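ATP-dependent DNA helicase RecQ (Porphyromonas gingivalis, PDB 3IUO) probably couples ATP hydrolysis to the unwinding of duplex DNA by 3'-5' translocation, the present chain being its C-terminal domain, with a helix-turn-helix region. Local coordinates at residues Val23-Gln28 with Pro47-Glu52; Glu54-Val57 with Arg62-Ile65; Asp76-Ile81 with Arg110-Lys115. All blocks are in the same frame, centred on the assembly; numbering follows the deposited sequence.

Interaction 1 (Val23-Gln28 with Pro47-Glu52)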
loop_
_atom_site.group_PDB
_atom_site.type_symbol
_atom_site.label_atom_id
_atom_site.label_comp_id
_atom_site.label_asym_id
_atom_site.label_seq_id
_atom_site.Cartn_x
_atom_site.Cartn_y
_atom_site.Cartn_z
ATOM N N VAL B 23 8.005 0.851 21.864
ATOM C CA VAL B 23 9.278 1.487 22.159
ATOM C C VAL B 23 10.303 0.385 22.454
ATOM O O VAL B 23 11.445 0.464 21.971
ATOM C CB VAL B 23 9.160 2.498 23.318
ATOM C CG1 VAL B 23 10.556 2.847 23.877
ATOM C CG2 VAL B 23 8.427 3.767 22.858
ATOM N N SER B 24 9.891 -0.621 23.243
ATOM C CA SER B 24 10.753 -1.755 23.585
ATOM C C SER B 24 11.172 -2.530 22.343
ATOM O O SER B 24 12.335 -2.875 22.182
ATOM C CB SER B 24 10.050 -2.697 24.568
ATOM O OG SER B 24 9.959 -2.116 25.853
ATOM N N ILE B 25 10.219 -2.779 21.444
ATOM C CA ILE B 25 10.514 -3.524 20.201
ATOM C C ILE B 25 11.569 -2.803 19.347
ATOM O O ILE B 25 12.491 -3.431 18.806
ATOM C CB ILE B 25 9.229 -3.805 19.397
ATOM C CG1 ILE B 25 8.403 -4.870 20.141
ATOM C CG2 ILE B 25 9.547 -4.344 18.005
ATOM C CD1 ILE B 25 6.945 -4.973 19.669
ATOM N N VAL B 26 11.420 -1.491 19.226
ATOM C CA VAL B 26 12.377 -0.680 18.470
ATOM C C VAL B 26 13.764 -0.792 19.100
ATOM O O VAL B 26 14.758 -0.947 18.404
ATOM C CB VAL B 26 11.896 0.779 18.393
ATOM C CG1 VAL B 26 12.990 1.676 17.801
ATOM C CG2 VAL B 26 10.631 0.859 17.562
ATOM N N GLN B 27 13.813 -0.744 20.431
ATOM C CA GLN B 27 15.096 -0.851 21.124
ATOM C C GLN B 27 15.710 -2.228 20.901
ATOM O O GLN B 27 16.922 -2.336 20.669
ATOM C CB GLN B 27 14.920 -0.557 22.613
ATOM C CG GLN B 27 14.582 0.904 22.893
ATOM C CD GLN B 27 14.276 1.188 24.362
ATOM O OE1 GLN B 27 13.908 0.288 25.129
ATOM N NE2 GLN B 27 14.404 2.451 24.752
ATOM N N GLN B 28 14.874 -3.271 20.971
ATOM C CA GLN B 28 15.318 -4.644 20.711
ATOM C C GLN B 28 15.886 -4.798 19.300
ATOM O O GLN B 28 16.937 -5.416 19.102
ATOM C CB GLN B 28 14.196 -5.656 20.964
ATOM C CG GLN B 28 13.966 -5.932 22.457
ATOM C CD GLN B 28 12.636 -6.614 22.698
ATOM O OE1 GLN B 28 11.568 -6.091 22.329
ATOM N NE2 GLN B 28 12.681 -7.781 23.308
ATOM N N PRO B 47 3.361 -13.775 13.560
ATOM C CA PRO B 47 2.574 -12.826 12.770
ATOM C C PRO B 47 2.100 -11.605 13.555
ATOM O O PRO B 47 2.030 -10.507 12.982
ATOM C CB PRO B 47 1.384 -13.664 12.308
ATOM C CG PRO B 47 1.886 -15.042 12.326
ATOM C CD PRO B 47 2.775 -15.125 13.514
ATOM N N GLU B 48 1.799 -11.783 14.839
ATOM C CA GLU B 48 1.449 -10.657 15.698
ATOM C C GLU B 48 2.632 -9.706 15.845
ATOM O O GLU B 48 2.446 -8.494 15.853
ATOM C CB GLU B 48 0.999 -11.118 17.083
ATOM C CG GLU B 48 -0.367 -11.810 17.129
ATOM C CD GLU B 48 -0.651 -12.516 18.462
ATOM O OE1 GLU B 48 0.296 -12.874 19.200
ATOM O OE2 GLU B 48 -1.838 -12.742 18.765
ATOM N N LEU B 49 3.836 -10.249 15.977
ATOM C CA LEU B 49 5.019 -9.372 16.019
ATOM C C LEU B 49 5.153 -8.578 14.713
ATOM O O LEU B 49 5.387 -7.366 14.735
ATOM C CB LEU B 49 6.291 -10.167 16.332
ATOM C CG LEU B 49 7.544 -9.281 16.329
ATOM C CD1 LEU B 49 7.463 -8.134 17.343
ATOM C CD2 LEU B 49 8.734 -10.133 16.547
ATOM N N LEU B 50 4.987 -9.262 13.581
ATOM C CA LEU B 50 5.037 -8.599 12.291
ATOM C C LEU B 50 4.060 -7.439 12.226
ATOM O O LEU B 50 4.407 -6.372 11.693
ATOM C CB LEU B 50 4.798 -9.578 11.132
ATOM C CG LEU B 50 5.893 -10.623 10.868
ATOM C CD1 LEU B 50 5.417 -11.627 9.825
ATOM C CD2 LEU B 50 7.205 -9.991 10.440
ATOM N N SER B 51 2.853 -7.643 12.770
ATOM C CA SER B 51 1.857 -6.570 12.768
ATOM C C SER B 51 2.327 -5.361 13.568
ATOM O O SER B 51 2.123 -4.224 13.154
ATOM C CB SER B 51 0.520 -7.066 13.254
ATOM O OG SER B 51 -0.001 -8.031 12.359
ATOM N N GLU B 52 2.958 -5.609 14.711
ATOM C CA GLU B 52 3.497 -4.493 15.506
ATOM C C GLU B 52 4.648 -3.768 14.809
ATOM O O GLU B 52 4.708 -2.533 14.817
ATOM C CB GLU B 52 3.987 -4.978 16.867
ATOM C CG GLU B 52 2.916 -5.656 17.702
ATOM C CD GLU B 52 1.840 -4.716 18.220
ATOM O OE1 GLU B 52 2.045 -3.484 18.225
ATOM O OE2 GLU B 52 0.786 -5.223 18.665
#
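Ile25 reaches across from helix 15-30 and puts a single methyl, CD1, against helix 46-58. That methyl meets two residues one turn apart. Ile25 CD1 lies 4.0 Å from Leu49 CD1, and Ile25 CD1 is 4.1 Å from Glu52 CB. All the touching atoms are carbon, so the contact is van der Waals packing. The backbones stay well apart: the closest pair of CA atoms, Ile25 and Glu52, is separated by 8.5 Å.

The torsions explain the reach. Ile25 holds CG1 anti to its carbonyl carbon, and chi2 of 164° keeps the chain extended, so CD1 is carried outward as the tip. Leu49 starts in a direction that does not face helix 15-30. Its CG is anti to the backbone N, and chi2 of 59° swings CD1 back toward Ile25. The two side chains then run past each other in opposite senses. Glu52 is different. Its CB faces Ile25, and the two chains cross at roughly a right angle. The bend at chi2 (-70°) turns the acidic group aside, and the touching atom is the aliphatic CB. The side chain of Glu52 also packs on Met21 and Lys22 of helix 15-30.

Helix 35-41 covers the contact, with Ile38 touching both Ile25 and Leu49, and Ala39 touching Leu49. His42 and Leu44 add to the surroundings from the loop. Ile25 and Leu49 are therefore buried among three helices. Such an apolar centre between helices 15-30, 35-41 and 46-58 is characteristic of a three-helix helix-turn-helix fold, consistent with the RecQ-1-like helix-turn-helix family to which this region is assigned.

Interaction 2 (Glu54-Val57 with Arg62-Ile65); sequences ETIV and RINI
No flat side-chain group takes part where Ile63 meets Val57 and Ile56, so there are no ring faces or edges to assign. Branched aliphatic chains do all the touching. Val57 CG2 is 3.6 Å from Ile63 CD1, and Val57 CG2 is also 3.7 Å from Ile63 CG1. One methyl thus rests against the outer end of the isoleucine chain. The other branch of Ile63 serves Ile56: Ile56 CG2 and Ile63 CG2 are 4.1 Å apart. The side chains of Ile56 and Val57 both cross that of Ile63 at about a right angle.

Ile63 divides its branches through its first torsion. With chi1 at 57°, CG1 sits between the backbone N and the carbonyl carbon, and CG2 is anti to the carbonyl carbon. The extended chi2 (165°) then carries CD1 out to Val57.

The contact folds the chain back after helix 46-58, within the region assigned to the RecQ-1-like helix-turn-helix family. Helix 46-58 ends, the chain turns, and Ile63 returns to the side of that helix. Ile65 then occupies the N-cap position of helix 66-72, and Asn64 OD1 accepts a hydrogen bond from Asp66 N. Helix 106-121 covers the contact further, with Ile114 on Ile63, Leu117 on Val57, and Ser118 OG hydrogen-bonded to the backbone O of Ile63. Thr89 of the second subunit packs on Val57.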
loop_
_atom_site.group_PDB
_atom_site.type_symbol
_atom_site.label_atom_id
_atom_site.label_comp_id
_atom_site.label_asym_id
_atom_site.label_seq_id
_atom_site.Cartn_x
_atom_site.Cartn_y
_atom_site.Cartn_z
ATOM N N GLU B 54 5.070 -3.626 11.562
ATOM C CA GLU B 54 4.426 -2.837 10.518
ATOM C C GLU B 54 3.867 -1.488 11.034
ATOM O O GLU B 54 4.096 -0.434 10.436
ATOM C CB GLU B 54 3.323 -3.646 9.830
ATOM C CG GLU B 54 3.925 -4.767 8.990
ATOM C CD GLU B 54 2.958 -5.910 8.616
ATOM O OE1 GLU B 54 1.835 -6.014 9.152
ATOM O OE2 GLU B 54 3.353 -6.754 7.794
ATOM N N THR B 55 3.152 -1.535 12.155
ATOM C CA THR B 55 2.629 -0.323 12.789
ATOM C C THR B 55 3.766 0.697 13.044
ATOM O O THR B 55 3.656 1.908 12.702
ATOM C CB THR B 55 1.892 -0.698 14.069
ATOM O OG1 THR B 55 0.728 -1.481 13.733
ATOM C CG2 THR B 55 1.470 0.554 14.803
ATOM N N ILE B 56 4.865 0.188 13.586
ATOM C CA ILE B 56 6.053 1.018 13.842
ATOM C C ILE B 56 6.578 1.669 12.551
ATOM O O ILE B 56 6.850 2.878 12.490
ATOM C CB ILE B 56 7.149 0.161 14.510
ATOM C CG1 ILE B 56 6.740 -0.145 15.944
ATOM C CG2 ILE B 56 8.552 0.850 14.461
ATOM C CD1 ILE B 56 7.537 -1.326 16.539
ATOM N N VAL B 57 6.723 0.857 11.513
ATOM C CA VAL B 57 7.245 1.360 10.239
ATOM C C VAL B 57 6.265 2.372 9.618
ATOM O O VAL B 57 6.689 3.431 9.116
ATOM C CB VAL B 57 7.494 0.186 9.312
ATOM C CG1 VAL B 57 7.764 0.665 7.854
ATOM C CG2 VAL B 57 8.674 -0.599 9.829
ATOM N N ARG B 62 12.544 4.485 11.247
ATOM C CA ARG B 62 13.464 3.796 10.347
ATOM C C ARG B 62 14.140 2.643 11.060
ATOM O O ARG B 62 15.206 2.790 11.637
ATOM C CB ARG B 62 14.502 4.786 9.766
ATOM C CG ARG B 62 15.292 4.179 8.602
ATOM C CD ARG B 62 16.283 5.219 8.025
ATOM N NE ARG B 62 17.020 4.639 6.883
ATOM C CZ ARG B 62 16.652 4.738 5.603
ATOM N NH1 ARG B 62 15.557 5.413 5.222
ATOM N NH2 ARG B 62 17.427 4.130 4.686
ATOM N N ILE B 63 13.544 1.480 10.990
ATOM C CA ILE B 63 14.167 0.306 11.606
ATOM C C ILE B 63 14.954 -0.479 10.575
ATOM O O ILE B 63 14.595 -0.502 9.363
ATOM C CB ILE B 63 13.131 -0.608 12.245
ATOM C CG1 ILE B 63 12.099 -1.046 11.204
ATOM C CG2 ILE B 63 12.440 0.099 13.426
ATOM C CD1 ILE B 63 11.265 -2.230 11.685
ATOM N N ASN B 64 15.984 -1.168 11.058
ATOM C CA ASN B 64 16.719 -2.032 10.194
ATOM C C ASN B 64 16.692 -3.463 10.672
ATOM O O ASN B 64 17.217 -3.774 11.728
ATOM C CB ASN B 64 18.157 -1.550 10.006
ATOM C CG ASN B 64 18.782 -2.212 8.796
ATOM O OD1 ASN B 64 19.029 -3.406 8.802
ATOM N ND2 ASN B 64 18.938 -1.451 7.712
ATOM N N ILE B 65 16.076 -4.333 9.871
ATOM C CA ILE B 65 16.007 -5.765 10.216
ATOM C C ILE B 65 16.851 -6.671 9.300
ATOM O O ILE B 65 16.583 -7.871 9.196
ATOM C CB ILE B 65 14.522 -6.266 10.285
ATOM C CG1 ILE B 65 13.802 -6.065 8.955
ATOM C CG2 ILE B 65 13.767 -5.513 11.397
ATOM C CD1 ILE B 65 12.556 -6.953 8.786
#

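Interaction 3 (Asp76-Ile81 with Arg110-Lys115); sequences DHLEDI and RLVRIK
Val112 touches both Ile81 and Leu78 of helix 75-87. Its closest neighbour is Ile81: Ile81 CG2 lies 3.6 Å from Val112 CB and 3.7 Å from Val112 CG1. Ile81 CG2 therefore fits over the branch point of the valine. The second methyl of the valine faces the other residue, with Val112 CG2 3.9 Å from Leu78 CD1. The same leucine methyl reaches one turn further along helix 106-121, where Leu78 CD1 is 4.2 Å from Lys115 CD.

Side-chain torsions set these positions. Val112 has CG1 anti to its backbone N (chi1 -180°), which leaves CG2 on the side of Leu78. The first bond of Leu78 does not face the partner helix, but chi2 of 61° brings its end nearer, with CD1 within reach of both Val112 and Lys115. The methylene chain of Lys115 runs extended out to CE and crosses the leucine at about a right angle. The final torsion bends NZ aside, where it forms salt bridges with Glu119 and Asp66. Its carbons thus pack while its charge is paired.

Helices 75-87 and 106-121 belong to an all-helical fold. Their short segments approach to 9.9 Å and cross at -58°, so the contact is confined to a few residues. Met73 packs on both Leu78 and Val112, and Ile69 of helix 66-72 touches Leu78 and Lys115. Tyr104 packs on Ile81 and meets the His77 ring edge-to-face, and His77 ND1 is hydrogen-bonded to Glu108 OE2, a further tie between the two helices.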
loop_
_atom_site.group_PDB
_atom_site.type_symbol
_atom_site.label_atom_id
_atom_site.label_comp_id
_atom_site.label_asym_id
_atom_site.label_seq_id
_atom_site.Cartn_x
_atom_site.Cartn_y
_atom_site.Cartn_z
ATOM N N ASP B 76 18.154 -15.523 -2.598
ATOM C CA ASP B 76 17.400 -15.282 -3.850
ATOM C C ASP B 76 15.936 -14.877 -3.607
ATOM O O ASP B 76 15.357 -14.116 -4.388
ATOM C CB ASP B 76 17.453 -16.512 -4.773
ATOM C CG ASP B 76 18.866 -16.836 -5.257
ATOM O OD1 ASP B 76 19.524 -15.956 -5.861
ATOM O OD2 ASP B 76 19.318 -17.991 -5.057
ATOM N N HIS B 77 15.341 -15.422 -2.545
ATOM C CA HIS B 77 14.001 -15.024 -2.112
ATOM C C HIS B 77 14.000 -13.547 -1.729
ATOM O O HIS B 77 13.158 -12.782 -2.199
ATOM C CB HIS B 77 13.535 -15.903 -0.951
ATOM C CG HIS B 77 13.183 -17.308 -1.352
ATOM N ND1 HIS B 77 12.249 -18.059 -0.675
ATOM C CD2 HIS B 77 13.611 -18.084 -2.380
ATOM C CE1 HIS B 77 12.133 -19.245 -1.248
ATOM N NE2 HIS B 77 12.955 -19.289 -2.283
ATOM N N LEU B 78 14.956 -13.142 -0.896
ATOM C CA LEU B 78 15.088 -11.716 -0.516
ATOM C C LEU B 78 15.229 -10.796 -1.750
ATOM O O LEU B 78 14.503 -9.808 -1.856
ATOM C CB LEU B 78 16.263 -11.501 0.461
ATOM C CG LEU B 78 16.810 -10.098 0.762
ATOM C CD1 LEU B 78 15.733 -9.237 1.383
ATOM C CD2 LEU B 78 18.041 -10.174 1.683
ATOM N N GLU B 79 16.146 -11.130 -2.665
ATOM C CA GLU B 79 16.377 -10.331 -3.867
ATOM C C GLU B 79 15.130 -10.236 -4.745
ATOM O O GLU B 79 14.762 -9.148 -5.188
ATOM C CB GLU B 79 17.588 -10.858 -4.658
ATOM C CG GLU B 79 18.061 -9.926 -5.781
ATOM C CD GLU B 79 19.301 -10.447 -6.516
ATOM O OE1 GLU B 79 19.213 -11.459 -7.247
ATOM O OE2 GLU B 79 20.380 -9.836 -6.376
ATOM N N ASP B 80 14.467 -11.361 -4.990
ATOM C CA ASP B 80 13.294 -11.361 -5.861
ATOM C C ASP B 80 12.116 -10.569 -5.278
ATOM O O ASP B 80 11.481 -9.801 -5.987
ATOM C CB ASP B 80 12.890 -12.789 -6.218
ATOM C CG ASP B 80 13.932 -13.479 -7.088
ATOM O OD1 ASP B 80 14.682 -12.778 -7.806
ATOM O OD2 ASP B 80 14.017 -14.723 -7.063
ATOM N N ILE B 81 11.858 -10.735 -3.984
ATOM C CA ILE B 81 10.780 -9.988 -3.348
ATOM C C ILE B 81 11.135 -8.496 -3.287
ATOM O O ILE B 81 10.284 -7.649 -3.530
ATOM C CB ILE B 81 10.455 -10.538 -1.930
ATOM C CG1 ILE B 81 9.986 -12.002 -2.006
ATOM C CG2 ILE B 81 9.356 -9.715 -1.269
ATOM C CD1 ILE B 81 10.127 -12.715 -0.668
ATOM N N ARG B 110 5.998 -10.239 3.974
ATOM C CA ARG B 110 5.859 -9.213 5.007
ATOM C C ARG B 110 7.205 -8.682 5.523
ATOM O O ARG B 110 7.361 -7.468 5.710
ATOM C CB ARG B 110 5.003 -9.689 6.181
ATOM C CG ARG B 110 3.567 -9.854 5.771
ATOM C CD ARG B 110 2.758 -10.479 6.888
ATOM N NE ARG B 110 2.453 -9.507 7.940
ATOM C CZ ARG B 110 1.836 -9.805 9.074
ATOM N NH1 ARG B 110 1.504 -11.062 9.354
ATOM N NH2 ARG B 110 1.548 -8.856 9.949
ATOM N N LEU B 111 8.175 -9.575 5.774
ATOM C CA LEU B 111 9.500 -9.162 6.227
ATOM C C LEU B 111 10.188 -8.242 5.226
ATOM O O LEU B 111 10.770 -7.217 5.607
ATOM C CB LEU B 111 10.381 -10.391 6.504
ATOM C CG LEU B 111 10.058 -11.086 7.836
ATOM C CD1 LEU B 111 10.790 -12.451 7.935
ATOM C CD2 LEU B 111 10.442 -10.231 9.073
ATOM N N VAL B 112 10.176 -8.620 3.954
ATOM C CA VAL B 112 10.898 -7.832 2.974
ATOM C C VAL B 112 10.174 -6.507 2.777
ATOM O O VAL B 112 10.843 -5.501 2.548
ATOM C CB VAL B 112 11.093 -8.572 1.640
ATOM C CG1 VAL B 112 11.859 -7.714 0.623
ATOM C CG2 VAL B 112 11.867 -9.841 1.910
ATOM N N ARG B 113 8.842 -6.526 2.866
ATOM C CA ARG B 113 8.043 -5.304 2.719
ATOM C C ARG B 113 8.396 -4.315 3.857
ATOM O O ARG B 113 8.508 -3.119 3.608
ATOM C CB ARG B 113 6.564 -5.680 2.737
ATOM C CG ARG B 113 5.603 -4.494 2.614
ATOM C CD ARG B 113 4.171 -4.946 2.501
ATOM N NE ARG B 113 3.257 -3.787 2.478
ATOM C CZ ARG B 113 2.729 -3.251 3.566
ATOM N NH1 ARG B 113 3.032 -3.745 4.765
ATOM N NH2 ARG B 113 1.932 -2.200 3.453
ATOM N N ILE B 114 8.574 -4.814 5.075
ATOM C CA ILE B 114 9.052 -3.951 6.202
ATOM C C ILE B 114 10.370 -3.296 5.854
ATOM O O ILE B 114 10.536 -2.077 6.004
ATOM C CB ILE B 114 9.140 -4.749 7.524
ATOM C CG1 ILE B 114 7.714 -5.046 8.027
ATOM C CG2 ILE B 114 10.001 -4.042 8.580
ATOM C CD1 ILE B 114 7.659 -6.254 8.950
ATOM N N LYS B 115 11.322 -4.102 5.376
ATOM C CA LYS B 115 12.644 -3.603 4.995
ATOM C C LYS B 115 12.498 -2.498 3.922
ATOM O O LYS B 115 13.078 -1.405 4.027
ATOM C CB LYS B 115 13.455 -4.772 4.453
ATOM C CG LYS B 115 14.773 -4.347 3.808
ATOM C CD LYS B 115 15.499 -5.570 3.318
ATOM C CE LYS B 115 16.592 -5.217 2.312
ATOM N NZ LYS B 115 17.716 -4.453 2.958
#

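How the interactions relate
The three contacts follow one another along the chain. Interactions 1 and 2 share helix 46-58 and the helix-turn-helix range, with centres about 8 Å apart. They merge into one apolar region: Val26 CG2 is 3.7 Å from Ile56 CG2. The centre of interaction 3 lies about 18 Å from that of interaction 1 and about 14 Å from that of interaction 2. Its segment 110-115, on helix 106-121, makes the connection. Arg110 NE forms a 2.9 Å salt bridge with Glu54 OE2, and Arg110 NH2 probably bonds to Ser51 OG. Helix 106-121 thus joins the helix-turn-helix part to helix 75-87.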